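Local coordinates for fucolectin-related protein (Streptococcus pneumoniae, PDB 2WMF) that probably hydrolyses glycosidic bonds in host carbohydrate antigens of the blood-group type, as a family 98 glycoside hydrolase catalytic module, at residues 28-33 / 135-140; 251-256 / 490-495. All coordinates share one frame; numbering follows the deposited sequence.

Contact 1. Residues 28-33 / 135-140; sequences QMRTTI and EQFQKY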
ATOM      1  N   GLN A  28      -8.729  18.534 -19.387  1.00 20.04           N
ATOM      2  CA  GLN A  28      -8.124  18.601 -18.069  1.00 19.30           C
ATOM      3  C   GLN A  28      -8.353  17.269 -17.365  1.00 17.49           C
ATOM      4  O   GLN A  28      -9.377  16.619 -17.564  1.00 17.07           O
ATOM      5  CB  GLN A  28      -8.689  19.736 -17.255  1.00 19.70           C
ATOM      6  CG  GLN A  28      -8.065  19.852 -15.856  1.00 20.05           C
ATOM      7  CD  GLN A  28      -8.604  21.005 -15.102  1.00 19.60           C
ATOM      8  OE1 GLN A  28      -9.647  21.492 -15.429  1.00 19.72           O
ATOM      9  NE2 GLN A  28      -7.894  21.450 -14.078  1.00 19.03           N
ATOM     10  N   MET A  29      -7.356  16.860 -16.600  1.00 16.49           N
ATOM     11  CA  MET A  29      -7.475  15.642 -15.829  1.00 15.00           C
ATOM     12  C   MET A  29      -8.571  15.819 -14.771  1.00 14.05           C
ATOM     13  O   MET A  29      -8.712  16.881 -14.115  1.00 14.33           O
ATOM     14  CB  MET A  29      -6.137  15.279 -15.212  1.00 15.15           C
ATOM     15  CG  MET A  29      -5.038  14.981 -16.215  1.00 15.83           C
ATOM     16  SD  MET A  29      -5.372  13.559 -17.256  1.00 16.23           S
ATOM     17  CE  MET A  29      -5.435  12.216 -16.043  1.00 15.10           C
ATOM     18  N   ARG A  30      -9.356  14.762 -14.610  1.00 11.14           N
ATOM     19  CA  ARG A  30     -10.421  14.748 -13.619  1.00 10.94           C
ATOM     20  C   ARG A  30      -9.945  14.618 -12.165  1.00 10.32           C
ATOM     21  O   ARG A  30     -10.664  14.990 -11.255  1.00 12.28           O
ATOM     22  CB  ARG A  30     -11.406  13.615 -13.934  1.00 10.29           C
ATOM     23  CG  ARG A  30     -12.152  13.805 -15.249  1.00 11.23           C
ATOM     24  CD  ARG A  30     -13.291  12.750 -15.456  1.00 10.73           C
ATOM     25  NE  ARG A  30     -14.039  13.045 -16.693  1.00 12.16           N
ATOM     26  CZ  ARG A  30     -15.345  12.914 -16.866  1.00 12.22           C
ATOM     27  NH1 ARG A  30     -16.142  12.434 -15.951  1.00 11.74           N
ATOM     28  NH2 ARG A  30     -15.873  13.338 -18.009  1.00 11.97           N
ATOM     29  N   THR A  31      -8.763  14.026 -12.008  1.00 10.21           N
ATOM     30  CA  THR A  31      -8.070  13.875 -10.722  1.00  9.53           C
ATOM     31  C   THR A  31      -6.606  14.218 -10.965  1.00 10.11           C
ATOM     32  O   THR A  31      -6.049  13.790 -11.970  1.00 10.10           O
ATOM     33  CB  THR A  31      -8.167  12.417 -10.188  1.00  9.63           C
ATOM     34  OG1 THR A  31      -9.525  11.966 -10.254  1.00 10.64           O
ATOM     35  CG2 THR A  31      -7.602  12.332  -8.740  1.00 10.11           C
ATOM     36  N   THR A  32      -6.007  15.016 -10.077  1.00 10.65           N
ATOM     37  CA  THR A  32      -4.592  15.303 -10.101  1.00 10.23           C
ATOM     38  C   THR A  32      -3.936  14.270  -9.169  1.00 10.09           C
ATOM     39  O   THR A  32      -4.221  14.235  -7.973  1.00 10.64           O
ATOM     40  CB  THR A  32      -4.308  16.717  -9.628  1.00 11.51           C
ATOM     41  OG1 THR A  32      -4.882  17.625 -10.572  1.00 14.27           O
ATOM     42  CG2 THR A  32      -2.836  16.976  -9.508  1.00 12.69           C
ATOM     43  N   ILE A  33      -3.128  13.402  -9.766  1.00  9.52           N
ATOM     44  CA  ILE A  33      -2.425  12.335  -9.036  1.00  8.73           C
ATOM     45  C   ILE A  33      -0.940  12.464  -9.324  1.00  8.36           C
ATOM     46  O   ILE A  33      -0.510  12.359 -10.475  1.00  9.83           O
ATOM     47  CB  ILE A  33      -2.883  10.905  -9.471  1.00  8.31           C
ATOM     48  CG1 ILE A  33      -4.398  10.772  -9.383  1.00  8.26           C
ATOM     49  CG2 ILE A  33      -2.149   9.860  -8.616  1.00  9.35           C
ATOM     50  CD1 ILE A  33      -4.973   9.447  -9.920  1.00  8.81           C
ATOM     51  N   GLU A 135     -20.323   7.106 -22.576  1.00 15.12           N
ATOM     52  CA  GLU A 135     -21.590   7.775 -22.231  1.00 15.16           C
ATOM     53  C   GLU A 135     -21.627   8.183 -20.774  1.00 15.18           C
ATOM     54  O   GLU A 135     -22.073   9.272 -20.443  1.00 15.13           O
ATOM     55  CB  GLU A 135     -22.786   6.861 -22.551  1.00 15.87           C
ATOM     56  CG  GLU A 135     -22.997   6.694 -24.036  1.00 17.51           C
ATOM     57  CD  GLU A 135     -24.011   5.589 -24.383  1.00 21.42           C
ATOM     58  OE1 GLU A 135     -24.486   4.853 -23.471  1.00 27.60           O
ATOM     59  OE2 GLU A 135     -24.320   5.447 -25.601  1.00 28.29           O
ATOM     60  N   GLN A 136     -21.149   7.311 -19.889  1.00 13.96           N
ATOM     61  CA  GLN A 136     -21.153   7.639 -18.487  1.00 14.04           C
ATOM     62  C   GLN A 136     -20.193   8.798 -18.161  1.00 13.37           C
ATOM     63  O   GLN A 136     -20.550   9.663 -17.367  1.00 14.10           O
ATOM     64  CB  GLN A 136     -20.898   6.413 -17.589  1.00 13.71           C
ATOM     65  CG  GLN A 136     -21.749   5.174 -17.874  1.00 12.91           C
ATOM     66  CD  GLN A 136     -23.204   5.505 -18.249  1.00 14.85           C
ATOM     67  OE1 GLN A 136     -23.911   6.218 -17.506  1.00 16.19           O
ATOM     68  NE2 GLN A 136     -23.641   5.023 -19.414  1.00 14.93           N
ATOM     69  N   PHE A 137     -19.014   8.830 -18.791  1.00 13.26           N
ATOM     70  CA  PHE A 137     -18.092   9.961 -18.603  1.00 13.57           C
ATOM     71  C   PHE A 137     -18.729  11.283 -19.079  1.00 14.38           C
ATOM     72  O   PHE A 137     -18.536  12.315 -18.463  1.00 14.73           O
ATOM     73  CB  PHE A 137     -16.782   9.747 -19.357  1.00 13.19           C
ATOM     74  CG  PHE A 137     -15.795   8.825 -18.686  1.00 12.75           C
ATOM     75  CD1 PHE A 137     -15.401   9.046 -17.376  1.00 13.46           C
ATOM     76  CD2 PHE A 137     -15.187   7.796 -19.411  1.00 12.68           C
ATOM     77  CE1 PHE A 137     -14.440   8.209 -16.746  1.00 12.14           C
ATOM     78  CE2 PHE A 137     -14.228   6.978 -18.798  1.00 11.93           C
ATOM     79  CZ  PHE A 137     -13.857   7.198 -17.453  1.00 11.00           C
ATOM     80  N   GLN A 138     -19.482  11.216 -20.170  1.00 15.37           N
ATOM     81  CA  GLN A 138     -20.126  12.424 -20.696  1.00 17.02           C
ATOM     82  C   GLN A 138     -21.133  12.965 -19.689  1.00 17.51           C
ATOM     83  O   GLN A 138     -21.273  14.179 -19.513  1.00 18.88           O
ATOM     84  CB  GLN A 138     -20.848  12.120 -22.003  1.00 18.09           C
ATOM     85  CG  GLN A 138     -19.960  11.817 -23.151  1.00 19.68           C
ATOM     86  CD  GLN A 138     -20.786  11.484 -24.390  1.00 21.71           C
ATOM     87  OE1 GLN A 138     -21.612  12.314 -24.813  1.00 26.29           O
ATOM     88  NE2 GLN A 138     -20.607  10.267 -24.961  1.00 23.47           N
ATOM     89  N   LYS A 139     -21.869  12.070 -19.060  1.00 16.79           N
ATOM     90  CA  LYS A 139     -22.971  12.453 -18.207  1.00 17.15           C
ATOM     91  C   LYS A 139     -22.586  12.846 -16.783  1.00 16.25           C
ATOM     92  O   LYS A 139     -23.252  13.683 -16.167  1.00 17.41           O
ATOM     93  CB  LYS A 139     -23.973  11.321 -18.182  1.00 17.17           C
ATOM     94  CG  LYS A 139     -25.202  11.656 -17.345  1.00 19.39           C
ATOM     95  CD  LYS A 139     -26.422  10.870 -17.746  1.00 20.67           C
ATOM     96  CE  LYS A 139     -27.623  11.364 -16.930  1.00 22.55           C
ATOM     97  NZ  LYS A 139     -28.844  10.587 -17.283  1.00 25.72           N
ATOM     98  N   TYR A 140     -21.544  12.195 -16.232  1.00 14.68           N
ATOM     99  CA  TYR A 140     -21.235  12.297 -14.815  1.00 15.02           C
ATOM    100  C   TYR A 140     -19.835  12.888 -14.577  1.00 14.12           C
ATOM    101  O   TYR A 140     -18.816  12.196 -14.766  1.00 13.80           O
ATOM    102  CB  TYR A 140     -21.322  10.907 -14.170  1.00 14.47           C
ATOM    103  CG  TYR A 140     -22.711  10.306 -14.202  1.00 14.49           C
ATOM    104  CD1 TYR A 140     -23.734  10.847 -13.399  1.00 14.41           C
ATOM    105  CD2 TYR A 140     -23.042   9.278 -15.091  1.00 13.91           C
ATOM    106  CE1 TYR A 140     -25.006  10.336 -13.428  1.00 14.29           C
ATOM    107  CE2 TYR A 140     -24.348   8.752 -15.132  1.00 13.33           C
ATOM    108  CZ  TYR A 140     -25.321   9.313 -14.293  1.00 14.35           C
ATOM    109  OH  TYR A 140     -26.593   8.817 -14.312  1.00 16.56           O
TER
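Arg30 reaches Phe137 and Tyr140 because its CG stands anti to the carbonyl carbon (chi1 -65°) and the chain then runs extended to NE. This straight arm spans a backbone separation of 10.3 Å between the CA atoms of Arg30 and Phe137 and delivers the guanidinium to the C-terminal end of helix 130-139. Two bonds hold it across this contact. NH2 of Arg30 donates to Phe137 O at 2.9 Å, the straighter of the pair, approaching from above the carbonyl plane. NH1 of Arg30 donates to Tyr140 O, also at 2.9 Å but more bent (131°), with that oxygen at the edge of the guanidinium and in its plane. Phe137 turns its own ring to the same group: CD1, at the ring's rim, lies over one guanidinium face, 3.7 Å from Arg30 NH1. The planes are 69° apart, so the ring presents its edge to that face and does not stack flat.

NE of Arg30 also bonds Tyr173 O, and NH1 bonds Leu143 O as well, so main-chain oxygens from several places converge on one guanidinium; the helix end would probably favour its charge. The arrangement is C-terminal capping of a helix by an arginine side chain, here tying the segment ahead of the first barrel strand to the outer helix 130-139 of an (alpha/beta)8 barrel.

Contact 2. Residues 251-256 / 490-495; sequences HYTNTF and AMWALS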
ATOM      1  N   HIS A 251      -2.853 -18.569   6.784  1.00  9.01           N
ATOM      2  CA  HIS A 251      -3.473 -19.347   7.878  1.00 10.60           C
ATOM      3  C   HIS A 251      -3.181 -18.727   9.265  1.00  9.11           C
ATOM      4  O   HIS A 251      -3.203 -19.417  10.313  1.00 10.82           O
ATOM      5  CB  HIS A 251      -3.022 -20.828   7.879  1.00 11.19           C
ATOM      6  CG  HIS A 251      -3.216 -21.560   6.582  1.00 13.46           C
ATOM      7  ND1 HIS A 251      -2.759 -22.843   6.399  1.00 16.19           N
ATOM      8  CD2 HIS A 251      -3.766 -21.191   5.400  1.00 18.31           C
ATOM      9  CE1 HIS A 251      -3.037 -23.248   5.170  1.00 18.30           C
ATOM     10  NE2 HIS A 251      -3.675 -22.277   4.545  1.00 16.38           N
ATOM     11  N   TYR A 252      -2.926 -17.418   9.307  1.00  8.08           N
ATOM     12  CA  TYR A 252      -2.711 -16.731  10.541  1.00  8.36           C
ATOM     13  C   TYR A 252      -4.032 -16.363  11.199  1.00  8.62           C
ATOM     14  O   TYR A 252      -5.043 -16.223  10.530  1.00  8.66           O
ATOM     15  CB  TYR A 252      -1.856 -15.481  10.299  1.00  9.25           C
ATOM     16  CG  TYR A 252      -0.447 -15.694   9.822  1.00  8.99           C
ATOM     17  CD1 TYR A 252       0.189 -16.920   9.936  1.00  9.62           C
ATOM     18  CD2 TYR A 252       0.301 -14.627   9.337  1.00  9.53           C
ATOM     19  CE1 TYR A 252       1.499 -17.080   9.532  1.00  8.70           C
ATOM     20  CE2 TYR A 252       1.607 -14.776   8.941  1.00  9.90           C
ATOM     21  CZ  TYR A 252       2.194 -16.017   9.047  1.00  9.27           C
ATOM     22  OH  TYR A 252       3.487 -16.192   8.670  1.00 11.82           O
ATOM     23  N   THR A 253      -3.993 -16.171  12.513  1.00  9.23           N
ATOM     24  CA  THR A 253      -5.178 -15.895  13.337  1.00  9.14           C
ATOM     25  C   THR A 253      -4.913 -14.704  14.277  1.00  9.17           C
ATOM     26  O   THR A 253      -4.471 -13.652  13.816  1.00 10.15           O
ATOM     27  CB  THR A 253      -5.672 -17.184  14.020  1.00 10.39           C
ATOM     28  OG1 THR A 253      -4.602 -17.766  14.772  1.00 10.05           O
ATOM     29  CG2 THR A 253      -6.178 -18.141  12.957  1.00 11.08           C
ATOM     30  N   ASN A 254      -5.086 -14.858  15.587  1.00  9.89           N
ATOM     31  CA  ASN A 254      -4.716 -13.785  16.516  1.00  8.81           C
ATOM     32  C   ASN A 254      -3.230 -13.468  16.404  1.00  8.92           C
ATOM     33  O   ASN A 254      -2.415 -14.345  16.067  1.00  8.72           O
ATOM     34  CB  ASN A 254      -5.077 -14.198  17.941  1.00  9.17           C
ATOM     35  CG  ASN A 254      -5.147 -13.031  18.903  1.00 11.40           C
ATOM     36  OD1 ASN A 254      -5.000 -11.871  18.509  1.00 10.96           O
ATOM     37  ND2 ASN A 254      -5.356 -13.339  20.178  1.00 11.45           N
ATOM     38  N   THR A 255      -2.828 -12.244  16.715  1.00  8.96           N
ATOM     39  CA  THR A 255      -1.421 -11.872  16.548  1.00  8.35           C
ATOM     40  C   THR A 255      -0.504 -12.864  17.303  1.00  8.61           C
ATOM     41  O   THR A 255      -0.694 -13.109  18.503  1.00  9.55           O
ATOM     42  CB  THR A 255      -1.154 -10.436  17.060  1.00  7.74           C
ATOM     43  OG1 THR A 255      -2.303  -9.642  16.775  1.00  7.87           O
ATOM     44  CG2 THR A 255       0.098  -9.833  16.394  1.00  8.75           C
ATOM     45  N   PHE A 256       0.495 -13.368  16.561  1.00  9.01           N
ATOM     46  CA  PHE A 256       1.510 -14.313  17.039  1.00  8.91           C
ATOM     47  C   PHE A 256       1.029 -15.756  17.322  1.00 10.04           C
ATOM     48  O   PHE A 256       1.827 -16.628  17.686  1.00 11.95           O
ATOM     49  CB  PHE A 256       2.233 -13.783  18.264  1.00  8.08           C
ATOM     50  CG  PHE A 256       2.675 -12.328  18.152  1.00  8.36           C
ATOM     51  CD1 PHE A 256       3.506 -11.953  17.097  1.00  9.15           C
ATOM     52  CD2 PHE A 256       2.344 -11.399  19.119  1.00  9.45           C
ATOM     53  CE1 PHE A 256       3.915 -10.652  16.959  1.00  9.65           C
ATOM     54  CE2 PHE A 256       2.795 -10.088  19.013  1.00 10.49           C
ATOM     55  CZ  PHE A 256       3.592  -9.712  17.930  1.00  9.68           C
ATOM     56  N   ALA A 490     -10.467 -10.734  21.790  1.00  8.96           N
ATOM     57  CA  ALA A 490     -11.925 -10.788  21.978  1.00  9.14           C
ATOM     58  C   ALA A 490     -12.647 -11.337  20.729  1.00  8.58           C
ATOM     59  O   ALA A 490     -13.537 -12.188  20.817  1.00  9.47           O
ATOM     60  CB  ALA A 490     -12.485  -9.441  22.372  1.00  9.94           C
ATOM     61  N   MET A 491     -12.238 -10.860  19.552  1.00  8.58           N
ATOM     62  CA  MET A 491     -12.892 -11.269  18.337  1.00  8.69           C
ATOM     63  C   MET A 491     -12.692 -12.788  18.130  1.00  8.78           C
ATOM     64  O   MET A 491     -13.632 -13.531  17.746  1.00  9.47           O
ATOM     65  CB  MET A 491     -12.313 -10.473  17.150  1.00  7.82           C
ATOM     66  CG  MET A 491     -12.884 -10.883  15.801  1.00  9.31           C
ATOM     67  SD  MET A 491     -12.191  -9.895  14.460  1.00  9.74           S
ATOM     68  CE  MET A 491     -10.434 -10.278  14.696  1.00  9.82           C
ATOM     69  N   TRP A 492     -11.475 -13.260  18.415  1.00  9.68           N
ATOM     70  CA  TRP A 492     -11.144 -14.681  18.233  1.00  9.65           C
ATOM     71  C   TRP A 492     -11.823 -15.572  19.248  1.00  9.74           C
ATOM     72  O   TRP A 492     -11.915 -16.772  18.997  1.00 11.32           O
ATOM     73  CB  TRP A 492      -9.626 -14.897  18.203  1.00  9.62           C
ATOM     74  CG  TRP A 492      -9.046 -14.534  16.863  1.00  8.78           C
ATOM     75  CD1 TRP A 492      -8.325 -13.415  16.531  1.00  9.99           C
ATOM     76  CD2 TRP A 492      -9.234 -15.269  15.648  1.00  8.75           C
ATOM     77  NE1 TRP A 492      -8.028 -13.436  15.182  1.00  8.53           N
ATOM     78  CE2 TRP A 492      -8.578 -14.564  14.623  1.00  8.77           C
ATOM     79  CE3 TRP A 492      -9.880 -16.470  15.337  1.00  7.83           C
ATOM     80  CZ2 TRP A 492      -8.579 -14.999  13.314  1.00  8.28           C
ATOM     81  CZ3 TRP A 492      -9.878 -16.901  14.038  1.00  9.05           C
ATOM     82  CH2 TRP A 492      -9.188 -16.181  13.037  1.00  8.37           C
ATOM     83  N   ALA A 493     -12.277 -14.995  20.367  1.00  8.95           N
ATOM     84  CA  ALA A 493     -12.969 -15.745  21.439  1.00  9.78           C
ATOM     85  C   ALA A 493     -14.453 -15.997  21.180  1.00  9.74           C
ATOM     86  O   ALA A 493     -15.072 -16.796  21.881  1.00 10.91           O
ATOM     87  CB  ALA A 493     -12.718 -15.072  22.843  1.00  9.64           C
ATOM     88  N   LEU A 494     -15.024 -15.352  20.171  1.00  9.68           N
ATOM     89  CA  LEU A 494     -16.451 -15.434  19.920  1.00  9.66           C
ATOM     90  C   LEU A 494     -16.839 -16.825  19.453  1.00  9.28           C
ATOM     91  O   LEU A 494     -16.103 -17.444  18.691  1.00  9.28           O
ATOM     92  CB  LEU A 494     -16.853 -14.448  18.798  1.00 10.61           C
ATOM     93  CG  LEU A 494     -16.564 -12.962  18.970  1.00  9.68           C
ATOM     94  CD1 LEU A 494     -17.051 -12.195  17.694  1.00 11.36           C
ATOM     95  CD2 LEU A 494     -17.263 -12.445  20.194  1.00  9.20           C
ATOM     96  N   SER A 495     -18.019 -17.273  19.864  1.00 10.02           N
ATOM     97  CA  SER A 495     -18.637 -18.465  19.300  1.00 10.34           C
ATOM     98  C   SER A 495     -19.247 -18.158  17.939  1.00 11.63           C
ATOM     99  O   SER A 495     -19.663 -17.024  17.685  1.00 12.58           O
ATOM    100  CB  SER A 495     -19.760 -18.936  20.240  1.00 10.65           C
ATOM    101  OG  SER A 495     -19.252 -19.362  21.479  1.00 12.79           O
TER
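The backbones come closest at Asn254 and Trp492, whose CA atoms are 6.7 Å apart, where the irregular chain of 251-256 passes the short helix 489-493. From that helix the first side-chain bond of Trp492 heads toward the loop, and one indole face lies against Thr253 and Asn254. CB of Thr253 sits over the six-membered ring, 3.9 Å from its centroid and 18° off the normal, which is the geometry of a CH-pi contact. CG2 of Thr253 adds a touch to Trp492 CH2 at 3.6 Å, near the outer end of the indole.

The five-membered ring is met by Asn254, whose CB lies 3.6 Å from Trp492 CD1 while its amide plane is inclined 27° to the indole. In this way the tryptophan face joins the loop after helix 245-249, in the barrel part of the chain, to helix 489-493 in the C-terminal part.

Asn254 N stands over the same face, 3.3 Å from Trp492 NE1; both are donors, and their bonds go elsewhere, to Glu257 OE1 and Ser269 OG respectively. Asn254 carries its amide past the pyrrole edge because chi1 (-162°) sets CG opposite the main-chain N; there ND2 bonds Thr489 OG1 and OD1 accepts a weak bond from Thr255 N at 2.8 Å.

Contacts 1 and 2 lie on opposite sides of the chain's centre, with their own centres 43 Å apart and their nearest atoms about 30 Å apart, so neither touches the other. They come in series: contact 1 closes at residue 140, well before contact 2 opens at 251. Contact 1 stays within the eight-stranded parallel barrel region, joining the segment before strand 39-45 to helix 130-139. Contact 2 starts from the same region, after helix 245-249. Contact 1 thus ties together parts of the barrel itself, while contact 2, with 233 residues between its segments, brings helix 489-493 of the C-terminal part back onto the barrel part.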